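Local coordinates for insecticidal crystal protein Cry7Cal (Bacillus thuringiensis, PDB 5ZI1), which is an insecticidal toxin active against locusts that, like other delta endotoxins, probably acts by binding receptors in the target insect, at residues A[141-153]-A[222-236]. Numbering follows the deposited sequence.
Sequences LTVYAQAANLHLF and MTIMVLDLLPLFPIY
Helix 141-153 runs at 42° to the helical turns of 222-227, the segment axes 8.9 Å apart at closest, and the chain then follows it to Tyr236, whose CA lies 5.9 Å from that of Phe153. Both segments belong to the N-terminal helical bundle of the three-domain delta endotoxin fold, the domain generally linked to membrane insertion. At the N-terminal end of both segments, the CE methyl of Met222 and the CB and SD of Met225 close on Thr142 OG1, which is buried and has no hydrogen-bonding partner; Met222 CE also touches Leu141 CD2. Where the two backbones are nearest, Ala145 CB packs against both Val226 CG1 and Leu229 CD1. Alongside, Gln146, its chain bent at CB-CG, turns NE2 back to Met225 O in a weak hydrogen bond of 3.1 Å.

Further along, the ring of Phe233 enters as a knob among Ala145, Ala148, Asn149 and Leu152. Leu152 CD1 lies over one face, 3.6 Å from the centroid in a CH-pi contact, while Asn149 OD1 sits at the ring edge. Phe153 CB packs over one face of the Tyr236 ring, opposite Leu232 O, and Phe24 of helix 13-26 touches Asn149 and Tyr236. Asn149 reaches across to Tyr236 because its CG lies anti to N (chi1 -178°); Tyr236 OH donates a 2.6 Å hydrogen bond to Asn149 OD1, the hydroxyl standing 24° out of the carbonyl plane.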
# COMPACT_ATOMS: atom_id res chain seq x y z
N LEU A 141 -2.09 7.83 -15.69
CA LEU A 141 -1.20 6.96 -14.93
C LEU A 141 -1.89 5.68 -14.47
O LEU A 141 -1.33 4.59 -14.60
CB LEU A 141 -0.60 7.71 -13.75
CG LEU A 141 0.46 6.95 -12.96
CD1 LEU A 141 1.55 6.37 -13.92
CD2 LEU A 141 1.06 7.87 -11.91
N THR A 142 -3.13 5.79 -13.96
CA THR A 142 -3.80 4.59 -13.45
C THR A 142 -4.12 3.62 -14.59
O THR A 142 -3.96 2.40 -14.44
CB THR A 142 -5.07 4.95 -12.68
OG1 THR A 142 -4.72 5.65 -11.48
CG2 THR A 142 -5.81 3.72 -12.28
N VAL A 143 -4.55 4.15 -15.73
CA VAL A 143 -4.71 3.29 -16.91
C VAL A 143 -3.41 2.57 -17.22
O VAL A 143 -3.39 1.37 -17.51
CB VAL A 143 -5.19 4.13 -18.12
CG1 VAL A 143 -5.21 3.28 -19.39
CG2 VAL A 143 -6.58 4.72 -17.84
N TYR A 144 -2.29 3.29 -17.16
CA TYR A 144 -1.00 2.69 -17.47
C TYR A 144 -0.65 1.60 -16.48
O TYR A 144 -0.37 0.46 -16.86
CB TYR A 144 0.07 3.78 -17.48
CG TYR A 144 1.45 3.30 -17.81
CD1 TYR A 144 2.29 2.82 -16.82
CD2 TYR A 144 1.94 3.37 -19.11
CE1 TYR A 144 3.57 2.38 -17.11
CE2 TYR A 144 3.21 2.94 -19.41
CZ TYR A 144 4.03 2.45 -18.40
OH TYR A 144 5.30 2.03 -18.69
N ALA A 145 -0.72 1.92 -15.18
CA ALA A 145 -0.42 0.95 -14.14
C ALA A 145 -1.25 -0.32 -14.29
O ALA A 145 -0.71 -1.43 -14.25
CB ALA A 145 -0.63 1.57 -12.77
N GLN A 146 -2.56 -0.17 -14.49
CA GLN A 146 -3.43 -1.35 -14.50
C GLN A 146 -3.19 -2.21 -15.74
O GLN A 146 -3.23 -3.45 -15.66
CB GLN A 146 -4.90 -0.93 -14.40
CG GLN A 146 -5.23 -0.22 -13.12
CD GLN A 146 -5.38 -1.16 -11.93
OE1 GLN A 146 -5.63 -2.35 -12.08
NE2 GLN A 146 -5.25 -0.61 -10.72
N ALA A 147 -2.97 -1.58 -16.90
CA ALA A 147 -2.66 -2.34 -18.10
C ALA A 147 -1.27 -2.94 -18.00
O ALA A 147 -1.05 -4.09 -18.39
CB ALA A 147 -2.77 -1.44 -19.33
N ALA A 148 -0.32 -2.16 -17.48
CA ALA A 148 1.00 -2.69 -17.21
C ALA A 148 0.89 -3.97 -16.40
O ALA A 148 1.52 -4.99 -16.70
CB ALA A 148 1.84 -1.64 -16.46
N ASN A 149 0.05 -3.92 -15.36
CA ASN A 149 -0.12 -5.08 -14.50
C ASN A 149 -0.60 -6.29 -15.29
O ASN A 149 -0.07 -7.40 -15.13
CB ASN A 149 -1.10 -4.74 -13.39
CG ASN A 149 -1.28 -5.88 -12.46
OD1 ASN A 149 -0.34 -6.27 -11.76
ND2 ASN A 149 -2.45 -6.47 -12.48
N LEU A 150 -1.60 -6.10 -16.15
CA LEU A 150 -2.09 -7.23 -16.94
C LEU A 150 -1.01 -7.80 -17.84
O LEU A 150 -0.92 -9.02 -18.02
CB LEU A 150 -3.31 -6.82 -17.76
CG LEU A 150 -4.57 -6.41 -17.00
CD1 LEU A 150 -5.66 -6.07 -18.00
CD2 LEU A 150 -5.03 -7.51 -16.05
N HIS A 151 -0.19 -6.93 -18.44
CA HIS A 151 0.85 -7.38 -19.36
C HIS A 151 1.85 -8.27 -18.64
O HIS A 151 2.16 -9.38 -19.10
CB HIS A 151 1.56 -6.17 -19.98
CG HIS A 151 2.50 -6.51 -21.09
ND1 HIS A 151 3.47 -5.63 -21.54
CD2 HIS A 151 2.63 -7.62 -21.85
CE1 HIS A 151 4.14 -6.19 -22.53
NE2 HIS A 151 3.65 -7.40 -22.74
N LEU A 152 2.35 -7.81 -17.49
CA LEU A 152 3.31 -8.60 -16.72
C LEU A 152 2.73 -9.95 -16.33
O LEU A 152 3.42 -10.98 -16.40
CB LEU A 152 3.73 -7.82 -15.47
CG LEU A 152 4.55 -6.59 -15.85
CD1 LEU A 152 4.91 -5.79 -14.63
CD2 LEU A 152 5.78 -7.07 -16.58
N PHE A 153 1.46 -9.95 -15.92
CA PHE A 153 0.79 -11.18 -15.53
C PHE A 153 0.58 -12.10 -16.72
O PHE A 153 0.76 -13.32 -16.61
CB PHE A 153 -0.54 -10.86 -14.87
CG PHE A 153 -1.42 -12.06 -14.71
CD1 PHE A 153 -1.04 -13.09 -13.87
CD2 PHE A 153 -2.60 -12.16 -15.41
CE1 PHE A 153 -1.84 -14.21 -13.72
CE2 PHE A 153 -3.41 -13.28 -15.26
CZ PHE A 153 -3.02 -14.30 -14.41
N MET A 222 -3.80 7.39 -5.25
CA MET A 222 -2.85 6.80 -6.19
C MET A 222 -2.00 5.71 -5.57
O MET A 222 -1.48 4.85 -6.29
CB MET A 222 -1.93 7.86 -6.80
CG MET A 222 -2.69 8.92 -7.55
SD MET A 222 -3.66 8.22 -8.89
CE MET A 222 -2.32 7.92 -10.08
N THR A 223 -1.84 5.73 -4.24
CA THR A 223 -1.31 4.57 -3.54
C THR A 223 -2.17 3.35 -3.83
O THR A 223 -1.66 2.28 -4.20
CB THR A 223 -1.25 4.88 -2.05
OG1 THR A 223 -0.29 5.93 -1.83
CG2 THR A 223 -0.85 3.65 -1.23
N ILE A 224 -3.50 3.52 -3.71
CA ILE A 224 -4.45 2.44 -3.96
C ILE A 224 -4.52 2.10 -5.44
O ILE A 224 -4.60 0.93 -5.82
CB ILE A 224 -5.84 2.83 -3.42
CG1 ILE A 224 -5.82 2.96 -1.90
CG2 ILE A 224 -6.90 1.84 -3.90
CD1 ILE A 224 -7.16 3.41 -1.33
N MET A 225 -4.57 3.10 -6.30
CA MET A 225 -4.74 2.83 -7.73
C MET A 225 -3.46 2.34 -8.38
O MET A 225 -3.50 1.46 -9.25
CB MET A 225 -5.27 4.06 -8.45
CG MET A 225 -6.78 4.27 -8.28
SD MET A 225 -7.42 5.61 -9.32
CE MET A 225 -7.16 7.00 -8.21
N VAL A 226 -2.30 2.89 -7.99
CA VAL A 226 -1.07 2.59 -8.70
C VAL A 226 -0.02 1.90 -7.83
O VAL A 226 0.42 0.80 -8.18
CB VAL A 226 -0.49 3.86 -9.33
CG1 VAL A 226 0.85 3.55 -10.03
CG2 VAL A 226 -1.50 4.43 -10.30
N LEU A 227 0.40 2.52 -6.72
CA LEU A 227 1.58 2.02 -6.01
C LEU A 227 1.38 0.60 -5.49
O LEU A 227 2.31 -0.22 -5.52
CB LEU A 227 1.96 2.94 -4.85
CG LEU A 227 2.19 4.40 -5.15
CD1 LEU A 227 2.73 5.11 -3.89
CD2 LEU A 227 3.13 4.55 -6.36
N ASP A 228 0.17 0.30 -5.00
CA ASP A 228 -0.10 -1.03 -4.45
C ASP A 228 0.03 -2.12 -5.50
O ASP A 228 0.14 -3.30 -5.14
CB ASP A 228 -1.51 -1.06 -3.82
CG ASP A 228 -1.58 -0.26 -2.51
OD1 ASP A 228 -0.51 0.09 -1.94
OD2 ASP A 228 -2.71 0.02 -2.03
N LEU A 229 0.00 -1.77 -6.79
CA LEU A 229 0.28 -2.74 -7.84
C LEU A 229 1.76 -3.12 -7.90
O LEU A 229 2.08 -4.26 -8.25
CB LEU A 229 -0.12 -2.18 -9.21
CG LEU A 229 -1.59 -2.10 -9.60
CD1 LEU A 229 -1.65 -1.48 -11.01
CD2 LEU A 229 -2.27 -3.46 -9.56
N LEU A 230 2.67 -2.19 -7.58
CA LEU A 230 4.09 -2.34 -7.91
C LEU A 230 4.80 -3.45 -7.14
O LEU A 230 5.71 -4.08 -7.69
CB LEU A 230 4.84 -1.01 -7.70
CG LEU A 230 4.29 0.15 -8.53
CD1 LEU A 230 5.07 1.43 -8.31
CD2 LEU A 230 4.25 -0.19 -10.01
N PRO A 231 4.44 -3.75 -5.88
CA PRO A 231 5.08 -4.91 -5.22
C PRO A 231 4.77 -6.23 -5.90
O PRO A 231 5.55 -7.18 -5.76
CB PRO A 231 4.51 -4.86 -3.79
CG PRO A 231 4.03 -3.46 -3.61
CD PRO A 231 3.59 -2.99 -4.95
N LEU A 232 3.66 -6.33 -6.62
CA LEU A 232 3.34 -7.59 -7.28
C LEU A 232 4.19 -7.84 -8.51
O LEU A 232 4.43 -9.00 -8.85
CB LEU A 232 1.87 -7.60 -7.67
CG LEU A 232 0.94 -7.60 -6.46
CD1 LEU A 232 -0.47 -7.20 -6.84
CD2 LEU A 232 0.96 -8.97 -5.84
N PHE A 233 4.64 -6.77 -9.18
CA PHE A 233 5.35 -6.92 -10.45
C PHE A 233 6.49 -7.93 -10.41
O PHE A 233 6.49 -8.85 -11.24
CB PHE A 233 5.83 -5.54 -10.94
CG PHE A 233 4.72 -4.63 -11.44
CD1 PHE A 233 3.39 -5.02 -11.34
CD2 PHE A 233 5.01 -3.41 -12.02
CE1 PHE A 233 2.38 -4.19 -11.79
CE2 PHE A 233 4.02 -2.59 -12.49
CZ PHE A 233 2.70 -2.97 -12.37
N PRO A 234 7.44 -7.86 -9.47
CA PRO A 234 8.47 -8.92 -9.42
C PRO A 234 7.92 -10.30 -9.06
O PRO A 234 8.54 -11.30 -9.42
CB PRO A 234 9.44 -8.42 -8.34
CG PRO A 234 9.04 -7.01 -8.04
CD PRO A 234 7.59 -6.94 -8.34
N ILE A 235 6.78 -10.39 -8.35
CA ILE A 235 6.25 -11.71 -8.03
C ILE A 235 5.71 -12.43 -9.27
O ILE A 235 5.60 -13.66 -9.27
CB ILE A 235 5.20 -11.58 -6.91
CG1 ILE A 235 5.92 -11.18 -5.62
CG2 ILE A 235 4.43 -12.87 -6.68
CD1 ILE A 235 5.05 -10.57 -4.64
N TYR A 236 5.43 -11.71 -10.37
CA TYR A 236 5.03 -12.41 -11.57
C TYR A 236 6.19 -13.16 -12.22
O TYR A 236 5.98 -13.85 -13.23
CB TYR A 236 4.42 -11.45 -12.59
CG TYR A 236 3.14 -10.75 -12.17
CD1 TYR A 236 2.15 -11.42 -11.47
CD2 TYR A 236 2.93 -9.42 -12.48
CE1 TYR A 236 0.99 -10.78 -11.10
CE2 TYR A 236 1.78 -8.77 -12.11
CZ TYR A 236 0.81 -9.45 -11.42
OH TYR A 236 -0.34 -8.80 -11.04